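Local structure of iron-chelator utilization protein (4YHB) at residues R31-L45 with R93-V107. The protein binds flavin-adenine dinucleotide and, as a siderophore-interacting oxidoreductase, probably reduces ferric siderophores so that their iron can be released. Residues are numbered along the deposited sequence; the frame is centred on the assembly and turned at random.
Sequences RMVRVDLGGSDIAGL and RFDAKARLLTIDFVV. Unlike the reference sequence in segment 93-107: Arg99 (reference Gly). With FAD (flavin-adenine dinucleotide), chain C.
Val33 and Phe105 bond to each other through both backbone amides, as do Val35 with Ile103 and Leu37 with Leu101, zipping strand 32-38 antiparallel to strand 100-106. The side chains of these pairs share the densely packed face. Val35 CG2 lies 3.8 Å from CE1 of the Phe105 ring, Val33 CG1 touches Phe105 CB and Val107 CG2, and Leu37 CD1 reaches Ile103 CG1. Val22 and Val25 of strand 17-29 and Ala117 of helix 112-118 add to this apolar layer. The other face, apart from Met32 and Val106, is mostly polar. Arg34 grips Asp104 side-on, NE to OD1 and NH2 to OD2, each 2.8 Å, both oxygens using syn lone pairs; guanidinium and carboxylate lie only 4° from coplanar. The Arg34 chain sets out anti to the backbone N (chi1 176°) and bends at chi3 (-66°), which turns this edge toward the carboxylate. A methionine in its place would probably leave the buried Asp104 carboxylate without its two-pronged partner. Beside it, Thr102 OG1 donates to Asp36 OD1 (2.6 Å) from above the carboxylate plane, while Asn24 holds OD2. The two strands are neighbours in the six-stranded antiparallel barrel of the FAD-binding domain, and strand 100-106 meets the flavin: Asp104 O accepts from FAD N3, and Val106 N donates to FAD O2 (2.9 Å). Past Gly38 strand pairing yields to turns, with Ile42 and Leu45 still packed inward: Leu45 CD2 sits over a face of the Phe94 ring, 4.2 Å from its centroid, with Ile42 CD1 at the ring edge. On the solvent side Arg99, glycine in the reference sequence, spreads its exposed guanidinium along the turn, one face against Ile42 CG2, its edge at Ala43 CB. A water links Gly39 N to Arg99 O; another joins Arg34 NH1 to Arg93 NH2, which also pairs with Glu160.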
# COMPACT_ATOMS: atom_id res chain seq x y z
N ARG A 31 1.18 9.18 13.07
CA ARG A 31 0.27 8.06 12.80
C ARG A 31 0.80 7.03 11.80
O ARG A 31 0.02 6.24 11.26
CB ARG A 31 -1.06 8.57 12.28
CG ARG A 31 -1.76 9.55 13.23
CD ARG A 31 -2.90 10.20 12.47
NE ARG A 31 -3.78 11.04 13.29
CZ ARG A 31 -3.56 12.31 13.56
NH1 ARG A 31 -2.45 12.89 13.12
NH2 ARG A 31 -4.45 13.00 14.29
N MET A 32 2.09 7.06 11.52
CA MET A 32 2.69 6.08 10.62
C MET A 32 4.04 5.59 11.13
O MET A 32 4.88 6.39 11.55
CB MET A 32 2.85 6.64 9.20
CG MET A 32 3.16 5.52 8.21
SD MET A 32 2.48 5.73 6.57
CE MET A 32 0.74 5.95 6.91
N VAL A 33 4.23 4.28 11.09
CA VAL A 33 5.47 3.70 11.56
C VAL A 33 6.07 2.84 10.45
O VAL A 33 5.37 2.06 9.78
CB VAL A 33 5.26 2.88 12.85
CG1 VAL A 33 4.34 1.67 12.61
CG2 VAL A 33 6.59 2.44 13.41
N ARG A 34 7.37 3.03 10.23
CA ARG A 34 8.10 2.36 9.16
C ARG A 34 8.94 1.29 9.81
O ARG A 34 9.72 1.56 10.73
CB ARG A 34 8.96 3.37 8.39
CG ARG A 34 9.84 2.76 7.32
CD ARG A 34 10.38 3.83 6.37
NE ARG A 34 9.29 4.42 5.59
CZ ARG A 34 9.41 5.51 4.85
NH1 ARG A 34 10.56 6.17 4.79
NH2 ARG A 34 8.36 5.96 4.18
N VAL A 35 8.75 0.05 9.35
CA VAL A 35 9.33 -1.12 9.99
C VAL A 35 10.20 -1.85 8.97
O VAL A 35 9.75 -2.11 7.85
CB VAL A 35 8.22 -2.05 10.53
CG1 VAL A 35 8.80 -3.34 11.10
CG2 VAL A 35 7.37 -1.32 11.57
N ASP A 36 11.44 -2.18 9.34
CA ASP A 36 12.26 -3.05 8.50
C ASP A 36 12.24 -4.48 9.06
O ASP A 36 12.53 -4.67 10.24
CB ASP A 36 13.72 -2.56 8.43
CG ASP A 36 13.86 -1.19 7.77
OD1 ASP A 36 13.01 -0.82 6.92
OD2 ASP A 36 14.84 -0.48 8.11
N LEU A 37 11.89 -5.45 8.21
CA LEU A 37 11.82 -6.87 8.59
C LEU A 37 12.98 -7.63 7.94
O LEU A 37 13.26 -7.43 6.76
CB LEU A 37 10.49 -7.49 8.16
CG LEU A 37 9.21 -6.84 8.73
CD1 LEU A 37 7.98 -7.30 7.95
CD2 LEU A 37 9.09 -7.25 10.18
N GLY A 38 13.63 -8.51 8.69
CA GLY A 38 14.74 -9.28 8.15
C GLY A 38 14.74 -10.70 8.67
O GLY A 38 13.82 -11.11 9.37
N GLY A 39 15.80 -11.44 8.35
CA GLY A 39 15.94 -12.83 8.78
C GLY A 39 16.27 -13.69 7.58
O GLY A 39 16.02 -13.29 6.44
N SER A 40 16.82 -14.88 7.81
CA SER A 40 17.26 -15.72 6.71
C SER A 40 16.13 -16.15 5.77
O SER A 40 16.37 -16.42 4.59
CB SER A 40 17.99 -16.97 7.24
OG SER A 40 17.16 -17.70 8.14
N ASP A 41 14.89 -16.18 6.26
CA ASP A 41 13.77 -16.54 5.37
C ASP A 41 13.60 -15.54 4.22
O ASP A 41 12.91 -15.85 3.25
CB ASP A 41 12.43 -16.65 6.13
CG ASP A 41 12.28 -17.96 6.88
OD1 ASP A 41 13.20 -18.81 6.76
OD2 ASP A 41 11.25 -18.15 7.56
N ILE A 42 14.21 -14.37 4.32
CA ILE A 42 13.99 -13.35 3.29
C ILE A 42 14.66 -13.73 1.96
O ILE A 42 14.38 -13.13 0.92
CB ILE A 42 14.49 -11.95 3.74
CG1 ILE A 42 13.65 -10.85 3.07
CG2 ILE A 42 15.96 -11.76 3.44
CD1 ILE A 42 13.93 -9.46 3.59
N ALA A 43 15.51 -14.75 1.99
CA ALA A 43 16.10 -15.29 0.76
C ALA A 43 15.04 -15.62 -0.28
O ALA A 43 14.01 -16.23 0.03
CB ALA A 43 16.92 -16.56 1.07
N GLY A 44 15.30 -15.20 -1.51
CA GLY A 44 14.41 -15.48 -2.62
C GLY A 44 13.27 -14.50 -2.77
O GLY A 44 12.52 -14.54 -3.75
N LEU A 45 13.10 -13.61 -1.80
CA LEU A 45 12.02 -12.63 -1.89
C LEU A 45 12.27 -11.68 -3.06
O LEU A 45 13.40 -11.26 -3.28
CB LEU A 45 11.89 -11.85 -0.57
CG LEU A 45 10.74 -10.82 -0.47
CD1 LEU A 45 9.40 -11.51 -0.51
CD2 LEU A 45 10.88 -9.97 0.80
N ARG A 93 9.64 -0.72 0.54
CA ARG A 93 10.93 -0.89 -0.12
C ARG A 93 11.41 -2.31 0.12
O ARG A 93 11.10 -2.92 1.15
CB ARG A 93 12.00 0.10 0.40
CG ARG A 93 11.72 1.59 0.18
CD ARG A 93 12.97 2.45 0.43
NE ARG A 93 12.68 3.88 0.30
CZ ARG A 93 12.76 4.75 1.29
NH1 ARG A 93 13.13 4.36 2.51
NH2 ARG A 93 12.47 6.03 1.08
N PHE A 94 12.17 -2.83 -0.83
CA PHE A 94 12.86 -4.09 -0.61
C PHE A 94 14.31 -3.94 -1.03
O PHE A 94 14.59 -3.62 -2.18
CB PHE A 94 12.21 -5.24 -1.38
CG PHE A 94 13.01 -6.50 -1.32
CD1 PHE A 94 13.41 -7.03 -0.10
CD2 PHE A 94 13.39 -7.16 -2.48
CE1 PHE A 94 14.16 -8.20 -0.03
CE2 PHE A 94 14.14 -8.33 -2.41
CZ PHE A 94 14.52 -8.84 -1.19
N ASP A 95 15.21 -4.19 -0.10
CA ASP A 95 16.64 -4.04 -0.36
C ASP A 95 17.28 -5.42 -0.31
O ASP A 95 17.48 -5.98 0.77
CB ASP A 95 17.26 -3.09 0.66
CG ASP A 95 18.68 -2.67 0.29
OD1 ASP A 95 19.35 -3.38 -0.50
OD2 ASP A 95 19.14 -1.63 0.81
N ALA A 96 17.59 -5.97 -1.48
CA ALA A 96 18.08 -7.35 -1.57
C ALA A 96 19.47 -7.53 -0.97
O ALA A 96 19.77 -8.60 -0.44
CB ALA A 96 18.08 -7.82 -3.04
N LYS A 97 20.31 -6.51 -1.03
CA LYS A 97 21.65 -6.64 -0.46
C LYS A 97 21.63 -6.47 1.05
O LYS A 97 22.31 -7.20 1.77
CB LYS A 97 22.63 -5.65 -1.10
CG LYS A 97 24.02 -5.71 -0.46
CD LYS A 97 25.02 -4.78 -1.13
CE LYS A 97 26.07 -5.58 -1.89
NZ LYS A 97 27.08 -4.71 -2.55
N ALA A 98 20.83 -5.51 1.54
CA ALA A 98 20.64 -5.35 2.98
C ALA A 98 19.82 -6.49 3.56
O ALA A 98 19.84 -6.74 4.77
CB ALA A 98 19.97 -4.00 3.28
N ARG A 99 19.10 -7.18 2.68
CA ARG A 99 18.19 -8.26 3.05
C ARG A 99 17.16 -7.77 4.04
O ARG A 99 16.97 -8.35 5.10
CB ARG A 99 18.96 -9.46 3.63
CG ARG A 99 20.01 -10.00 2.68
CD ARG A 99 20.54 -11.36 3.11
NE ARG A 99 20.21 -12.39 2.12
CZ ARG A 99 19.53 -13.50 2.38
NH1 ARG A 99 19.11 -13.77 3.62
NH2 ARG A 99 19.28 -14.36 1.41
N LEU A 100 16.50 -6.67 3.68
CA LEU A 100 15.50 -6.06 4.56
C LEU A 100 14.24 -5.68 3.79
O LEU A 100 14.32 -5.10 2.71
CB LEU A 100 16.08 -4.81 5.24
CG LEU A 100 17.11 -4.94 6.37
CD1 LEU A 100 17.57 -3.54 6.83
CD2 LEU A 100 16.55 -5.74 7.56
N LEU A 101 13.08 -6.04 4.34
CA LEU A 101 11.78 -5.69 3.78
C LEU A 101 11.18 -4.55 4.59
O LEU A 101 10.97 -4.71 5.79
CB LEU A 101 10.84 -6.89 3.80
CG LEU A 101 9.35 -6.64 3.58
CD1 LEU A 101 9.10 -5.99 2.23
CD2 LEU A 101 8.52 -7.94 3.73
N THR A 102 10.91 -3.42 3.94
CA THR A 102 10.34 -2.26 4.63
C THR A 102 8.83 -2.17 4.41
O THR A 102 8.33 -2.25 3.28
CB THR A 102 10.99 -0.95 4.17
OG1 THR A 102 12.40 -1.01 4.42
CG2 THR A 102 10.41 0.24 4.93
N ILE A 103 8.11 -2.01 5.52
CA ILE A 103 6.66 -1.86 5.49
C ILE A 103 6.24 -0.62 6.26
O ILE A 103 6.67 -0.42 7.41
CB ILE A 103 5.94 -3.06 6.14
CG1 ILE A 103 6.48 -4.39 5.62
CG2 ILE A 103 4.40 -2.91 5.99
CD1 ILE A 103 5.89 -4.87 4.35
N ASP A 104 5.39 0.20 5.64
CA ASP A 104 4.80 1.35 6.32
C ASP A 104 3.40 1.02 6.84
O ASP A 104 2.50 0.71 6.06
CB ASP A 104 4.72 2.55 5.35
CG ASP A 104 6.04 3.25 5.17
OD1 ASP A 104 7.03 2.79 5.76
OD2 ASP A 104 6.10 4.26 4.44
N PHE A 105 3.22 1.10 8.16
CA PHE A 105 1.94 0.79 8.80
C PHE A 105 1.20 2.06 9.22
O PHE A 105 1.78 2.91 9.90
CB PHE A 105 2.11 -0.04 10.08
CG PHE A 105 2.66 -1.41 9.88
CD1 PHE A 105 4.01 -1.61 9.66
CD2 PHE A 105 1.83 -2.52 10.01
CE1 PHE A 105 4.53 -2.91 9.52
CE2 PHE A 105 2.33 -3.82 9.86
CZ PHE A 105 3.68 -4.01 9.61
N VAL A 106 -0.09 2.16 8.88
CA VAL A 106 -0.92 3.16 9.54
C VAL A 106 -1.13 2.72 10.98
O VAL A 106 -1.48 1.57 11.23
CB VAL A 106 -2.29 3.35 8.87
CG1 VAL A 106 -3.17 4.31 9.73
CG2 VAL A 106 -2.14 3.89 7.47
N VAL A 107 -0.91 3.63 11.92
CA VAL A 107 -1.16 3.32 13.32
C VAL A 107 -2.56 3.80 13.63
O VAL A 107 -2.83 4.99 13.54
CB VAL A 107 -0.11 3.99 14.24
CG1 VAL A 107 -0.32 3.59 15.69
CG2 VAL A 107 1.30 3.64 13.77
PA FAD C . -9.06 -4.65 10.26
O1A FAD C . -9.30 -5.83 11.22
O2A FAD C . -8.94 -5.13 8.76
O5B FAD C . -10.37 -3.71 10.30
C5B FAD C . -10.98 -3.40 11.50
C4B FAD C . -11.72 -2.06 11.36
O4B FAD C . -10.83 -0.98 11.22
C3B FAD C . -12.63 -2.02 10.21
O3B FAD C . -13.76 -1.32 10.63
C2B FAD C . -11.91 -1.27 9.22
O2B FAD C . -12.74 -0.50 8.36
C1B FAD C . -11.10 -0.34 10.01
N9A FAD C . -9.83 0.04 9.41
C8A FAD C . -8.98 -0.75 8.73
N7A FAD C . -7.91 -0.03 8.36
C5A FAD C . -8.07 1.22 8.85
C6A FAD C . -7.31 2.39 8.79
N6A FAD C . -6.06 2.39 8.12
N1A FAD C . -7.76 3.51 9.39
C2A FAD C . -8.94 3.51 10.04
N3A FAD C . -9.70 2.41 10.11
C4A FAD C . -9.29 1.27 9.51
N1 FAD C . -2.31 -0.36 5.04
C2 FAD C . -1.24 0.23 5.57
O2 FAD C . -1.32 0.79 6.66
N3 FAD C . -0.06 0.18 4.88
C4 FAD C . 0.04 -0.44 3.68
O4 FAD C . 1.12 -0.46 3.11
C4X FAD C . -1.08 -1.06 3.10
N5 FAD C . -1.04 -1.70 1.88
C5X FAD C . -2.15 -2.29 1.39
C6 FAD C . -2.12 -2.95 0.15
C7 FAD C . -3.14 -3.49 -0.31
C7M FAD C . -2.97 -4.19 -1.68
C8 FAD C . -4.26 -3.54 0.21
C8M FAD C . -5.47 -4.20 -0.40
C9 FAD C . -4.47 -2.95 1.42
C9A FAD C . -3.39 -2.21 2.21
N10 FAD C . -3.40 -1.57 3.37
C10 FAD C . -2.28 -0.99 3.84
C1' FAD C . -4.66 -1.50 4.14
C2' FAD C . -4.76 -2.55 5.20
O2' FAD C . -4.73 -3.79 4.61
C3' FAD C . -6.09 -2.32 5.99
O3' FAD C . -6.06 -1.02 6.48
C4' FAD C . -6.41 -3.35 7.04
O4' FAD C . -7.75 -3.35 7.31
C5' FAD C . -5.68 -3.12 8.37
O5' FAD C . -5.69 -4.24 9.21
P FAD C . -6.35 -4.05 10.64
O1P FAD C . -6.24 -5.47 11.24
O2P FAD C . -5.64 -2.79 11.22
O3P FAD C . -7.88 -3.77 10.90
O HOH W 1 11.84 8.11 3.14
O HOH W 2 17.89 -10.01 6.99